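Local coordinates for TSC1 N-terminal domain (PDB 7A0M), which probably helps anchor the TSC complex, a GTPase-activating regulator of mTORC1, to lysosomal membranes by binding phosphoinositide lipids, at residues B[196-201]-B[305-310]; B[239-244]-B[314-319]; B[335-340]-B[389-394]. All coordinates share one frame; numbering follows the deposited sequence.

Contact 1 of 3, residues B[196-201]-B[305-310]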
ATOM      1  N   VAL B 196     -18.760 -16.703  29.072  1.00 58.73           N
ATOM      2  CA  VAL B 196     -18.869 -16.432  27.642  1.00 55.09           C
ATOM      3  C   VAL B 196     -19.911 -17.341  27.004  1.00 58.80           C
ATOM      4  O   VAL B 196     -20.607 -16.936  26.062  1.00 59.94           O
ATOM      5  CB  VAL B 196     -17.492 -16.579  26.968  1.00 51.14           C
ATOM      6  CG1 VAL B 196     -17.597 -16.347  25.468  1.00 59.22           C
ATOM      7  CG2 VAL B 196     -16.501 -15.607  27.585  1.00 49.21           C
ATOM      8  N   LEU B 197     -20.056 -18.568  27.508  1.00 63.53           N
ATOM      9  CA  LEU B 197     -21.024 -19.501  26.945  1.00 65.03           C
ATOM     10  C   LEU B 197     -22.463 -19.098  27.236  1.00 64.13           C
ATOM     11  O   LEU B 197     -23.375 -19.571  26.549  1.00 71.39           O
ATOM     12  CB  LEU B 197     -20.764 -20.915  27.467  1.00 58.99           C
ATOM     13  CG  LEU B 197     -19.471 -21.577  26.989  1.00 49.12           C
ATOM     14  CD1 LEU B 197     -19.228 -22.881  27.732  1.00 57.22           C
ATOM     15  CD2 LEU B 197     -19.525 -21.814  25.489  1.00 58.87           C
ATOM     16  N   ARG B 198     -22.690 -18.246  28.231  1.00 69.75           N
ATOM     17  CA  ARG B 198     -24.028 -17.753  28.528  1.00 67.84           C
ATOM     18  C   ARG B 198     -24.287 -16.474  27.741  1.00 62.45           C
ATOM     19  O   ARG B 198     -23.504 -15.522  27.816  1.00 71.09           O
ATOM     20  CB  ARG B 198     -24.201 -17.504  30.027  1.00 72.20           C
ATOM     21  CG  ARG B 198     -24.277 -18.772  30.870  1.00 77.24           C
ATOM     22  CD  ARG B 198     -25.527 -19.597  30.569  1.00 89.44           C
ATOM     23  NE  ARG B 198     -25.275 -20.669  29.607  1.00100.11           N
ATOM     24  CZ  ARG B 198     -25.778 -20.714  28.378  1.00 96.36           C
ATOM     25  NH1 ARG B 198     -26.577 -19.746  27.947  1.00 96.53           N
ATOM     26  NH2 ARG B 198     -25.488 -21.731  27.579  1.00 82.71           N
ATOM     27  N   ARG B 199     -25.389 -16.464  26.987  1.00 60.58           N
ATOM     28  CA  ARG B 199     -25.709 -15.315  26.143  1.00 69.37           C
ATOM     29  C   ARG B 199     -25.926 -14.056  26.973  1.00 66.79           C
ATOM     30  O   ARG B 199     -25.457 -12.972  26.603  1.00 63.23           O
ATOM     31  CB  ARG B 199     -26.946 -15.625  25.300  1.00 79.97           C
ATOM     32  CG  ARG B 199     -27.795 -14.415  24.953  1.00 81.53           C
ATOM     33  CD  ARG B 199     -29.106 -14.840  24.320  1.00 82.40           C
ATOM     34  NE  ARG B 199     -29.755 -15.901  25.083  1.00 77.22           N
ATOM     35  CZ  ARG B 199     -30.579 -15.692  26.104  1.00 89.27           C
ATOM     36  NH1 ARG B 199     -30.859 -14.454  26.488  1.00 92.42           N
ATOM     37  NH2 ARG B 199     -31.122 -16.719  26.741  1.00 93.07           N
ATOM     38  N   GLU B 200     -26.627 -14.178  28.100  1.00 68.76           N
ATOM     39  CA  GLU B 200     -26.901 -13.028  28.953  1.00 67.38           C
ATOM     40  C   GLU B 200     -25.648 -12.460  29.612  1.00 68.60           C
ATOM     41  O   GLU B 200     -25.718 -11.370  30.189  1.00 72.82           O
ATOM     42  CB  GLU B 200     -27.930 -13.401  30.025  1.00 71.05           C
ATOM     43  CG  GLU B 200     -27.476 -14.475  31.006  1.00 75.83           C
ATOM     44  CD  GLU B 200     -27.662 -15.884  30.468  1.00 81.38           C
ATOM     45  OE1 GLU B 200     -28.055 -16.029  29.291  1.00 73.31           O
ATOM     46  OE2 GLU B 200     -27.415 -16.847  31.224  1.00 84.84           O
ATOM     47  N   HIS B 201     -24.516 -13.161  29.540  1.00 56.58           N
ATOM     48  CA  HIS B 201     -23.281 -12.711  30.164  1.00 54.48           C
ATOM     49  C   HIS B 201     -22.163 -12.457  29.162  1.00 55.18           C
ATOM     50  O   HIS B 201     -21.051 -12.107  29.576  1.00 56.80           O
ATOM     51  CB  HIS B 201     -22.794 -13.748  31.187  1.00 59.16           C
ATOM     52  CG  HIS B 201     -23.681 -13.891  32.382  1.00 62.25           C
ATOM     53  ND1 HIS B 201     -24.432 -12.849  32.884  1.00 72.21           N
ATOM     54  CD2 HIS B 201     -23.938 -14.957  33.178  1.00 65.40           C
ATOM     55  CE1 HIS B 201     -25.113 -13.267  33.937  1.00 71.26           C
ATOM     56  NE2 HIS B 201     -24.831 -14.542  34.137  1.00 68.46           N
ATOM     57  N   PRO B 305     -24.100 -27.059  21.970  1.00 83.71           N
ATOM     58  CA  PRO B 305     -24.561 -26.131  20.934  1.00 88.78           C
ATOM     59  C   PRO B 305     -23.925 -24.753  21.087  1.00 96.01           C
ATOM     60  O   PRO B 305     -22.712 -24.644  21.271  1.00103.80           O
ATOM     61  CB  PRO B 305     -26.077 -26.075  21.161  1.00 89.92           C
ATOM     62  CG  PRO B 305     -26.405 -27.366  21.840  1.00 95.51           C
ATOM     63  CD  PRO B 305     -25.219 -27.678  22.703  1.00 94.51           C
ATOM     64  N   TRP B 306     -24.745 -23.710  21.000  1.00 84.16           N
ATOM     65  CA  TRP B 306     -24.269 -22.343  21.151  1.00 75.04           C
ATOM     66  C   TRP B 306     -25.476 -21.445  21.352  1.00 77.60           C
ATOM     67  O   TRP B 306     -26.423 -21.497  20.564  1.00 72.71           O
ATOM     68  CB  TRP B 306     -23.456 -21.887  19.930  1.00 67.72           C
ATOM     69  CG  TRP B 306     -22.945 -20.477  20.055  1.00 62.20           C
ATOM     70  CD1 TRP B 306     -23.493 -19.348  19.508  1.00 65.84           C
ATOM     71  CD2 TRP B 306     -21.802 -20.044  20.801  1.00 54.67           C
ATOM     72  NE1 TRP B 306     -22.750 -18.243  19.857  1.00 65.70           N
ATOM     73  CE2 TRP B 306     -21.709 -18.645  20.652  1.00 56.08           C
ATOM     74  CE3 TRP B 306     -20.846 -20.705  21.576  1.00 52.72           C
ATOM     75  CZ2 TRP B 306     -20.695 -17.899  21.250  1.00 48.38           C
ATOM     76  CZ3 TRP B 306     -19.843 -19.964  22.167  1.00 58.36           C
ATOM     77  CH2 TRP B 306     -19.774 -18.576  22.002  1.00 52.96           C
ATOM     78  N   ASP B 307     -25.439 -20.633  22.403  1.00 78.99           N
ATOM     79  CA  ASP B 307     -26.536 -19.727  22.728  1.00 68.03           C
ATOM     80  C   ASP B 307     -26.230 -18.396  22.059  1.00 79.01           C
ATOM     81  O   ASP B 307     -25.437 -17.599  22.567  1.00 85.96           O
ATOM     82  CB  ASP B 307     -26.680 -19.584  24.239  1.00 76.50           C
ATOM     83  CG  ASP B 307     -27.999 -18.962  24.647  1.00 80.28           C
ATOM     84  OD1 ASP B 307     -28.904 -18.884  23.793  1.00 78.26           O
ATOM     85  OD2 ASP B 307     -28.135 -18.556  25.822  1.00 82.38           O
ATOM     86  N   LYS B 308     -26.859 -18.157  20.912  1.00 78.19           N
ATOM     87  CA  LYS B 308     -26.580 -16.960  20.134  1.00 74.90           C
ATOM     88  C   LYS B 308     -27.152 -15.722  20.809  1.00 77.28           C
ATOM     89  O   LYS B 308     -28.226 -15.763  21.415  1.00 70.93           O
ATOM     90  CB  LYS B 308     -27.165 -17.087  18.728  1.00 73.48           C
ATOM     91  CG  LYS B 308     -26.573 -18.205  17.889  1.00 75.21           C
ATOM     92  CD  LYS B 308     -27.003 -18.068  16.434  1.00 73.17           C
ATOM     93  CE  LYS B 308     -28.499 -17.805  16.318  1.00 75.63           C
ATOM     94  NZ  LYS B 308     -28.926 -17.602  14.906  1.00 83.13           N
ATOM     95  N   VAL B 309     -26.433 -14.612  20.688  1.00 75.49           N
ATOM     96  CA  VAL B 309     -26.980 -13.301  21.006  1.00 74.30           C
ATOM     97  C   VAL B 309     -27.608 -12.756  19.730  1.00 68.36           C
ATOM     98  O   VAL B 309     -26.927 -12.590  18.712  1.00 65.53           O
ATOM     99  CB  VAL B 309     -25.898 -12.352  21.542  1.00 67.76           C
ATOM    100  CG1 VAL B 309     -26.496 -10.984  21.841  1.00 60.81           C
ATOM    101  CG2 VAL B 309     -25.245 -12.939  22.781  1.00 73.10           C
ATOM    102  N   LEU B 310     -28.906 -12.477  19.782  1.00 63.97           N
ATOM    103  CA  LEU B 310     -29.627 -12.037  18.601  1.00 63.33           C
ATOM    104  C   LEU B 310     -29.378 -10.553  18.352  1.00 70.13           C
ATOM    105  O   LEU B 310     -28.795  -9.842  19.177  1.00 70.72           O
ATOM    106  CB  LEU B 310     -31.120 -12.323  18.747  1.00 69.46           C
ATOM    107  CG  LEU B 310     -31.470 -13.756  19.155  1.00 74.49           C
ATOM    108  CD1 LEU B 310     -32.973 -13.923  19.315  1.00 75.68           C
ATOM    109  CD2 LEU B 310     -30.911 -14.762  18.156  1.00 81.39           C
TER
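D307 is gripped by two arginines, R198 and R199, and this salt-bridge network is the main polar link between 196-201 and 305-310. R198 NH1 donates to D307 OD2 at 2.9 Å. The oxygen lies almost in the guanidinium plane, but the donor reaches it on its anti side and tilted from the carboxylate plane, and the N-H is bent to 136°. R199 adds a second, weaker grip: its NE is 3.2 Å from D307 OD2 and 3.4 Å from OD1, with the guanidinium nearly perpendicular to the carboxylate. D307 reaches both because its CG stands anti to the backbone N (chi1 -165°), while R199 folds at chi3 to turn NE inward. A short acid suits the spot between two long bases, which also probably offset the nearby like charge of E200.

The apolar contacts flank this network. L197 CD2 rests 3.8 Å from W306 CZ3, the two side chains crossing at about a right angle. On the other flank the aliphatic part of R199 does the packing, its CG lying 3.7 Å from V309 CG2. R199 CD passes by the backbone oxygen of K308.

Outside the two segments, R202 binds the backbone oxygens of V196 and D307, and D239 accepts from W306 NE1 and V309 N. K308 turns its amine to E240 instead.

The contact thus ties a loop to the turn between helices 185-196 and 199-214 and to the start of the second, chiefly by charge, at the protein surface, where solvent probably screens the ion pairs; the R199 bonds are long and weak, so R198 probably makes the stronger pairing.

Contact 2 of 3, residues B[239-244]-B[314-319]; sequences DESTFT and DYDGHS
S241, T242 and F243 meet D316 and G317 in a polar, partly buried contact between the start of helix 242-255 and the long loop that precedes helix 323-333. Its centre is the carboxylate of D316, which lies against the first turn of the helix. S241 OG donates to D316 OD2 at 2.7 Å, approaching on the syn side but 24° out of the carboxylate plane. The other oxygen, D316 OD1, takes the backbone N of F243 at 3.0 Å, and here the donor comes from above the plane. The two bonds fix the rotation of the carboxylate, and OD2 has a further partner within its own loop, the backbone N of D312.

T242 and D316 run past each other in opposite directions. With OG1 anti to its carbonyl carbon (chi1 -50°), T242 points the hydroxyl at G317 O, which it meets at 2.7 Å with the donor tilted from the carbonyl plane. T242 OG1 is also hydrogen-bonded to W280 NE1, so the buried hydroxyl has two partners. Its methyl, CG2, lies 3.4 Å from S319 O, so both branches of the side chain face the loop.

An alanine in place of D316 would probably leave S241 OG without its acceptor and F243 N with only its weak bond to S241, and set this part of the loop less firmly against the helix start.

S241 occupies the N-cap position. Its OG accepts weakly from the backbone N of T244, 3.5 Å away, and also weakly from that of F243. The added acid, whose negative charge probably interacts favourably with the helix dipole, makes this a helix N-terminus capped by its own serine and supplemented by an aspartate from a distant loop.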
ATOM      1  N   ASP B 239     -23.042 -15.248  16.441  1.00 67.47           N
ATOM      2  CA  ASP B 239     -23.828 -14.193  17.067  1.00 66.65           C
ATOM      3  C   ASP B 239     -24.269 -13.164  16.031  1.00 58.03           C
ATOM      4  O   ASP B 239     -23.573 -12.895  15.049  1.00 47.30           O
ATOM      5  CB  ASP B 239     -23.032 -13.515  18.182  1.00 59.29           C
ATOM      6  CG  ASP B 239     -22.929 -14.375  19.427  1.00 65.56           C
ATOM      7  OD1 ASP B 239     -23.800 -15.250  19.617  1.00 68.64           O
ATOM      8  OD2 ASP B 239     -21.987 -14.171  20.221  1.00 60.46           O
ATOM      9  N   GLU B 240     -25.443 -12.582  16.266  1.00 64.78           N
ATOM     10  CA  GLU B 240     -26.072 -11.694  15.303  1.00 68.58           C
ATOM     11  C   GLU B 240     -26.199 -10.263  15.799  1.00 67.00           C
ATOM     12  O   GLU B 240     -26.718  -9.413  15.066  1.00 63.06           O
ATOM     13  CB  GLU B 240     -27.457 -12.238  14.922  1.00 66.36           C
ATOM     14  CG  GLU B 240     -27.412 -13.649  14.353  1.00 70.00           C
ATOM     15  CD  GLU B 240     -28.787 -14.211  14.053  1.00 73.22           C
ATOM     16  OE1 GLU B 240     -29.790 -13.530  14.352  1.00 78.38           O
ATOM     17  OE2 GLU B 240     -28.862 -15.338  13.520  1.00 71.09           O
ATOM     18  N   SER B 241     -25.742  -9.969  17.013  1.00 67.94           N
ATOM     19  CA  SER B 241     -25.713  -8.607  17.522  1.00 65.76           C
ATOM     20  C   SER B 241     -24.436  -7.918  17.059  1.00 56.90           C
ATOM     21  O   SER B 241     -23.334  -8.436  17.272  1.00 60.47           O
ATOM     22  CB  SER B 241     -25.800  -8.593  19.050  1.00 72.63           C
ATOM     23  OG  SER B 241     -25.578  -7.290  19.560  1.00 73.68           O
ATOM     24  N   THR B 242     -24.589  -6.760  16.412  1.00 60.65           N
ATOM     25  CA  THR B 242     -23.424  -5.998  15.972  1.00 64.36           C
ATOM     26  C   THR B 242     -22.530  -5.630  17.151  1.00 64.65           C
ATOM     27  O   THR B 242     -21.299  -5.623  17.030  1.00 60.47           O
ATOM     28  CB  THR B 242     -23.868  -4.741  15.225  1.00 61.05           C
ATOM     29  OG1 THR B 242     -24.837  -5.092  14.230  1.00 69.33           O
ATOM     30  CG2 THR B 242     -22.679  -4.072  14.550  1.00 52.91           C
ATOM     31  N   PHE B 243     -23.134  -5.329  18.302  1.00 61.29           N
ATOM     32  CA  PHE B 243     -22.357  -4.955  19.479  1.00 60.07           C
ATOM     33  C   PHE B 243     -21.549  -6.133  20.011  1.00 56.84           C
ATOM     34  O   PHE B 243     -20.370  -5.981  20.352  1.00 50.79           O
ATOM     35  CB  PHE B 243     -23.290  -4.405  20.559  1.00 67.27           C
ATOM     36  CG  PHE B 243     -22.575  -3.852  21.758  1.00 73.62           C
ATOM     37  CD1 PHE B 243     -22.041  -2.575  21.735  1.00 72.87           C
ATOM     38  CD2 PHE B 243     -22.454  -4.604  22.915  1.00 74.29           C
ATOM     39  CE1 PHE B 243     -21.387  -2.062  22.840  1.00 69.51           C
ATOM     40  CE2 PHE B 243     -21.803  -4.096  24.022  1.00 73.59           C
ATOM     41  CZ  PHE B 243     -21.268  -2.825  23.986  1.00 68.39           C
ATOM     42  N   THR B 244     -22.168  -7.314  20.093  1.00 60.88           N
ATOM     43  CA  THR B 244     -21.476  -8.482  20.629  1.00 53.03           C
ATOM     44  C   THR B 244     -20.304  -8.882  19.741  1.00 57.25           C
ATOM     45  O   THR B 244     -19.190  -9.112  20.226  1.00 55.38           O
ATOM     46  CB  THR B 244     -22.453  -9.648  20.780  1.00 50.01           C
ATOM     47  OG1 THR B 244     -23.592  -9.223  21.540  1.00 44.04           O
ATOM     48  CG2 THR B 244     -21.784 -10.814  21.491  1.00 46.71           C
ATOM     49  N   ASP B 314     -32.386  -1.997  19.108  1.00101.81           N
ATOM     50  CA  ASP B 314     -32.322  -0.669  19.724  1.00107.25           C
ATOM     51  C   ASP B 314     -30.995   0.025  19.429  1.00109.76           C
ATOM     52  O   ASP B 314     -30.978   1.230  19.167  1.00116.19           O
ATOM     53  CB  ASP B 314     -32.556  -0.776  21.233  1.00107.24           C
ATOM     54  CG  ASP B 314     -33.944  -1.249  21.572  1.00110.47           C
ATOM     55  OD1 ASP B 314     -34.193  -2.462  21.425  1.00109.74           O
ATOM     56  OD2 ASP B 314     -34.779  -0.418  21.995  1.00111.05           O
ATOM     57  N   TYR B 315     -29.869  -0.710  19.469  1.00104.32           N
ATOM     58  CA  TYR B 315     -28.551  -0.096  19.276  1.00100.87           C
ATOM     59  C   TYR B 315     -27.703  -0.704  18.181  1.00 92.06           C
ATOM     60  O   TYR B 315     -26.743  -0.047  17.766  1.00 88.58           O
ATOM     61  CB  TYR B 315     -27.700  -0.079  20.558  1.00108.92           C
ATOM     62  CG  TYR B 315     -28.165   0.844  21.669  1.00120.80           C
ATOM     63  CD1 TYR B 315     -29.044   1.885  21.410  1.00123.33           C
ATOM     64  CD2 TYR B 315     -27.632   0.740  22.956  1.00122.89           C
ATOM     65  CE1 TYR B 315     -29.452   2.740  22.406  1.00124.02           C
ATOM     66  CE2 TYR B 315     -28.025   1.596  23.955  1.00124.91           C
ATOM     67  CZ  TYR B 315     -28.932   2.593  23.677  1.00126.58           C
ATOM     68  OH  TYR B 315     -29.325   3.455  24.671  1.00130.79           O
ATOM     69  N   ASP B 316     -27.992  -1.909  17.700  1.00 88.77           N
ATOM     70  CA  ASP B 316     -27.068  -2.559  16.777  1.00 85.61           C
ATOM     71  C   ASP B 316     -27.113  -1.908  15.398  1.00 84.85           C
ATOM     72  O   ASP B 316     -28.183  -1.765  14.801  1.00 86.33           O
ATOM     73  CB  ASP B 316     -27.380  -4.054  16.665  1.00 78.63           C
ATOM     74  CG  ASP B 316     -26.892  -4.843  17.855  1.00 73.70           C
ATOM     75  OD1 ASP B 316     -25.949  -4.386  18.533  1.00 69.34           O
ATOM     76  OD2 ASP B 316     -27.471  -5.914  18.130  1.00 76.57           O
ATOM     77  N   GLY B 317     -25.940  -1.520  14.901  1.00 81.67           N
ATOM     78  CA  GLY B 317     -25.811  -0.930  13.587  1.00 79.82           C
ATOM     79  C   GLY B 317     -25.699  -1.962  12.477  1.00 80.30           C
ATOM     80  O   GLY B 317     -25.870  -3.166  12.677  1.00 78.61           O
ATOM     81  N   HIS B 318     -25.404  -1.463  11.277  1.00 81.64           N
ATOM     82  CA  HIS B 318     -25.326  -2.275  10.068  1.00 86.55           C
ATOM     83  C   HIS B 318     -23.900  -2.608   9.651  1.00 77.12           C
ATOM     84  O   HIS B 318     -23.711  -3.299   8.645  1.00 78.57           O
ATOM     85  CB  HIS B 318     -26.053  -1.565   8.920  1.00101.93           C
ATOM     86  CG  HIS B 318     -27.504  -1.316   9.194  1.00122.08           C
ATOM     87  ND1 HIS B 318     -28.363  -2.317   9.595  1.00126.98           N
ATOM     88  CD2 HIS B 318     -28.245  -0.184   9.143  1.00127.49           C
ATOM     89  CE1 HIS B 318     -29.572  -1.814   9.769  1.00129.96           C
ATOM     90  NE2 HIS B 318     -29.527  -0.521   9.501  1.00130.52           N
ATOM     91  N   SER B 319     -22.896  -2.138  10.387  1.00 70.07           N
ATOM     92  CA  SER B 319     -21.510  -2.444  10.070  1.00 67.36           C
ATOM     93  C   SER B 319     -20.715  -2.633  11.354  1.00 58.88           C
ATOM     94  O   SER B 319     -21.019  -2.033  12.388  1.00 67.86           O
ATOM     95  CB  SER B 319     -20.872  -1.339   9.216  1.00 60.82           C
ATOM     96  OG  SER B 319     -20.790  -0.119   9.933  1.00 66.06           O
TER

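Contact 3 of 3, residues B[335-340]-B[389-394]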
ATOM      1  N   PRO B 335      -0.027 -11.936   5.226  1.00 41.66           N
ATOM      2  CA  PRO B 335      -0.530 -11.237   4.029  1.00 45.42           C
ATOM      3  C   PRO B 335      -0.700 -12.136   2.818  1.00 31.71           C
ATOM      4  O   PRO B 335      -1.722 -12.045   2.127  1.00 44.90           O
ATOM      5  CB  PRO B 335       0.539 -10.163   3.785  1.00 38.99           C
ATOM      6  CG  PRO B 335       1.777 -10.732   4.397  1.00 39.84           C
ATOM      7  CD  PRO B 335       1.314 -11.470   5.616  1.00 43.38           C
ATOM      8  N   ILE B 336       0.275 -13.002   2.538  1.00 42.09           N
ATOM      9  CA  ILE B 336       0.217 -13.822   1.330  1.00 44.34           C
ATOM     10  C   ILE B 336      -0.962 -14.785   1.391  1.00 53.48           C
ATOM     11  O   ILE B 336      -1.668 -14.990   0.396  1.00 50.80           O
ATOM     12  CB  ILE B 336       1.551 -14.562   1.123  1.00 47.55           C
ATOM     13  CG1 ILE B 336       2.705 -13.560   1.060  1.00 45.41           C
ATOM     14  CG2 ILE B 336       1.506 -15.400  -0.145  1.00 41.09           C
ATOM     15  CD1 ILE B 336       4.068 -14.203   0.952  1.00 40.58           C
ATOM     16  N   ASN B 337      -1.194 -15.392   2.557  1.00 47.09           N
ATOM     17  CA  ASN B 337      -2.359 -16.256   2.713  1.00 37.34           C
ATOM     18  C   ASN B 337      -3.658 -15.458   2.711  1.00 37.49           C
ATOM     19  O   ASN B 337      -4.684 -15.951   2.229  1.00 47.33           O
ATOM     20  CB  ASN B 337      -2.240 -17.078   3.996  1.00 42.32           C
ATOM     21  CG  ASN B 337      -1.262 -18.229   3.860  1.00 47.73           C
ATOM     22  OD1 ASN B 337      -1.651 -19.354   3.552  1.00 49.61           O
ATOM     23  ND2 ASN B 337       0.016 -17.949   4.086  1.00 41.93           N
ATOM     24  N   PHE B 338      -3.637 -14.233   3.246  1.00 42.94           N
ATOM     25  CA  PHE B 338      -4.857 -13.432   3.307  1.00 44.07           C
ATOM     26  C   PHE B 338      -5.304 -13.001   1.915  1.00 49.40           C
ATOM     27  O   PHE B 338      -6.477 -13.154   1.554  1.00 36.42           O
ATOM     28  CB  PHE B 338      -4.641 -12.211   4.201  1.00 45.66           C
ATOM     29  CG  PHE B 338      -5.904 -11.464   4.528  1.00 43.79           C
ATOM     30  CD1 PHE B 338      -7.134 -12.105   4.504  1.00 38.02           C
ATOM     31  CD2 PHE B 338      -5.864 -10.117   4.845  1.00 33.90           C
ATOM     32  CE1 PHE B 338      -8.297 -11.416   4.801  1.00 35.29           C
ATOM     33  CE2 PHE B 338      -7.022  -9.423   5.140  1.00 33.34           C
ATOM     34  CZ  PHE B 338      -8.239 -10.073   5.118  1.00 35.50           C
ATOM     35  N   VAL B 339      -4.383 -12.453   1.118  1.00 35.33           N
ATOM     36  CA  VAL B 339      -4.754 -12.010  -0.223  1.00 37.14           C
ATOM     37  C   VAL B 339      -5.069 -13.202  -1.116  1.00 37.94           C
ATOM     38  O   VAL B 339      -5.835 -13.077  -2.078  1.00 40.38           O
ATOM     39  CB  VAL B 339      -3.650 -11.121  -0.829  1.00 37.82           C
ATOM     40  CG1 VAL B 339      -3.324  -9.964   0.106  1.00 32.32           C
ATOM     41  CG2 VAL B 339      -2.402 -11.938  -1.138  1.00 41.43           C
ATOM     42  N   ASP B 340      -4.497 -14.373  -0.819  1.00 36.75           N
ATOM     43  CA  ASP B 340      -4.861 -15.574  -1.562  1.00 43.45           C
ATOM     44  C   ASP B 340      -6.279 -16.024  -1.235  1.00 42.63           C
ATOM     45  O   ASP B 340      -6.971 -16.565  -2.104  1.00 43.10           O
ATOM     46  CB  ASP B 340      -3.868 -16.699  -1.276  1.00 39.05           C
ATOM     47  CG  ASP B 340      -4.058 -17.889  -2.197  1.00 47.73           C
ATOM     48  OD1 ASP B 340      -3.632 -17.809  -3.370  1.00 50.17           O
ATOM     49  OD2 ASP B 340      -4.633 -18.903  -1.750  1.00 51.64           O
ATOM     50  N   THR B 389       5.858 -21.089   2.837  1.00 51.79           N
ATOM     51  CA  THR B 389       6.845 -20.752   3.857  1.00 51.74           C
ATOM     52  C   THR B 389       6.369 -19.650   4.796  1.00 50.54           C
ATOM     53  O   THR B 389       6.889 -19.543   5.911  1.00 52.60           O
ATOM     54  CB  THR B 389       8.166 -20.341   3.206  1.00 51.42           C
ATOM     55  OG1 THR B 389       7.928 -19.301   2.249  1.00 52.85           O
ATOM     56  CG2 THR B 389       8.810 -21.531   2.511  1.00 44.05           C
ATOM     57  N   GLU B 390       5.403 -18.828   4.376  1.00 45.19           N
ATOM     58  CA  GLU B 390       4.816 -17.860   5.298  1.00 46.23           C
ATOM     59  C   GLU B 390       4.188 -18.563   6.495  1.00 50.95           C
ATOM     60  O   GLU B 390       4.270 -18.075   7.629  1.00 43.03           O
ATOM     61  CB  GLU B 390       3.782 -17.000   4.575  1.00 43.85           C
ATOM     62  CG  GLU B 390       3.057 -16.021   5.484  1.00 39.36           C
ATOM     63  CD  GLU B 390       2.061 -15.163   4.735  1.00 38.66           C
ATOM     64  OE1 GLU B 390       2.462 -14.090   4.240  1.00 46.69           O
ATOM     65  OE2 GLU B 390       0.884 -15.564   4.629  1.00 45.11           O
ATOM     66  N   LYS B 391       3.561 -19.715   6.262  1.00 55.20           N
ATOM     67  CA  LYS B 391       3.004 -20.506   7.351  1.00 58.02           C
ATOM     68  C   LYS B 391       4.064 -21.370   8.023  1.00 57.99           C
ATOM     69  O   LYS B 391       3.938 -21.689   9.210  1.00 67.27           O
ATOM     70  CB  LYS B 391       1.861 -21.378   6.830  1.00 57.18           C
ATOM     71  CG  LYS B 391       0.669 -20.588   6.310  1.00 58.24           C
ATOM     72  CD  LYS B 391      -0.396 -21.506   5.731  1.00 58.57           C
ATOM     73  CE  LYS B 391       0.128 -22.256   4.516  1.00 63.23           C
ATOM     74  NZ  LYS B 391      -0.933 -23.071   3.863  1.00 70.20           N
ATOM     75  N   THR B 392       5.110 -21.750   7.287  1.00 64.82           N
ATOM     76  CA  THR B 392       6.100 -22.704   7.770  1.00 70.35           C
ATOM     77  C   THR B 392       7.263 -22.031   8.494  1.00 70.46           C
ATOM     78  O   THR B 392       7.739 -22.548   9.511  1.00 68.66           O
ATOM     79  CB  THR B 392       6.619 -23.544   6.594  1.00 78.95           C
ATOM     80  OG1 THR B 392       5.671 -24.574   6.284  1.00 78.20           O
ATOM     81  CG2 THR B 392       7.966 -24.182   6.915  1.00 93.41           C
ATOM     82  N   ASN B 393       7.712 -20.873   8.016  1.00 70.58           N
ATOM     83  CA  ASN B 393       8.848 -20.188   8.622  1.00 70.64           C
ATOM     84  C   ASN B 393       8.376 -19.390   9.833  1.00 75.07           C
ATOM     85  O   ASN B 393       7.506 -18.521   9.709  1.00 80.62           O
ATOM     86  CB  ASN B 393       9.529 -19.277   7.602  1.00 68.74           C
ATOM     87  CG  ASN B 393      10.900 -18.807   8.056  1.00 72.74           C
ATOM     88  OD1 ASN B 393      11.124 -18.544   9.237  1.00 74.59           O
ATOM     89  ND2 ASN B 393      11.827 -18.702   7.111  1.00 77.38           N
ATOM     90  N   ILE B 394       8.949 -19.687  10.999  1.00 69.11           N
ATOM     91  CA  ILE B 394       8.530 -19.086  12.261  1.00 74.58           C
ATOM     92  C   ILE B 394       9.564 -18.126  12.828  1.00 75.44           C
ATOM     93  O   ILE B 394       9.378 -17.629  13.949  1.00 84.36           O
ATOM     94  CB  ILE B 394       8.173 -20.168  13.301  1.00 72.76           C
ATOM     95  CG1 ILE B 394       9.239 -21.269  13.331  1.00 72.98           C
ATOM     96  CG2 ILE B 394       6.804 -20.764  13.000  1.00 74.06           C
ATOM     97  CD1 ILE B 394      10.396 -21.000  14.273  1.00 83.60           C
TER
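E390 drives its carboxylate into the first turn of helix 335-343, where P335, I336 and N337 close round it. This is the tight half of the contact. I336 N donates to the syn lone pair of E390 OE1 at 3.0 Å, and N337 N donates to OE2 at 2.9 Å, so successive backbone amides each hold one oxygen. E390 OE2 takes a second bond, the third to the carboxylate, from N337 ND2 at 2.6 Å, nearly straight at 173°; the acceptor lies in the amide plane, yet the donor meets OE2 on its anti side. Both N337 donors come from one face of the carboxylate. The glutamate gets this far because its CG is anti to the backbone N (chi1 176°) and the chain stays extended beyond it, a reach that the shorter aspartate lacks. Carbons also crowd E390 OE1, with P335 CD and I336 CG1 each 3.2 Å from it. Proline suits the first turn of a helix, where its lack of an N-H breaks no i-to-i-4 backbone bond. N381 supplies OE1 with a further hydrogen bond.

The looser half belongs to K391, a partly exposed residue at the margin. Its side chain crosses that of N337 at about a right angle, and its CD lies 3.3 Å from N337 OD1. This is proximity of aliphatic carbons to an amide oxygen, while the amine has a long, weak ion pair with E388. On the far side of helix 335-343, V339 packs on L378 of the second subunit.

A buried carboxylate held by several N-H donors at a helix N-terminus is probably stabilised as the anion, its charge compensated by the N-H donors and probably by the helix dipole.

In the fold
Contact 1 lies at the surface, contact 2 is partly buried and contact 3 is buried, the farthest of the three from the chain centre. Contacts 1 and 2 pin successive parts of the same loop before helix 323-333 to the starts of helices 199-214 and 242-255. They touch, K308 reaching E240 in a salt bridge, and their segments alternate along the chain. Contact 3 stands apart, its nearest atoms about 16 Å from contact 2, and joins two short later helices. In all three an acid does the binding: with arginines at the surface, but with backbone amides and uncharged side chains at the helix starts of contacts 2 and 3.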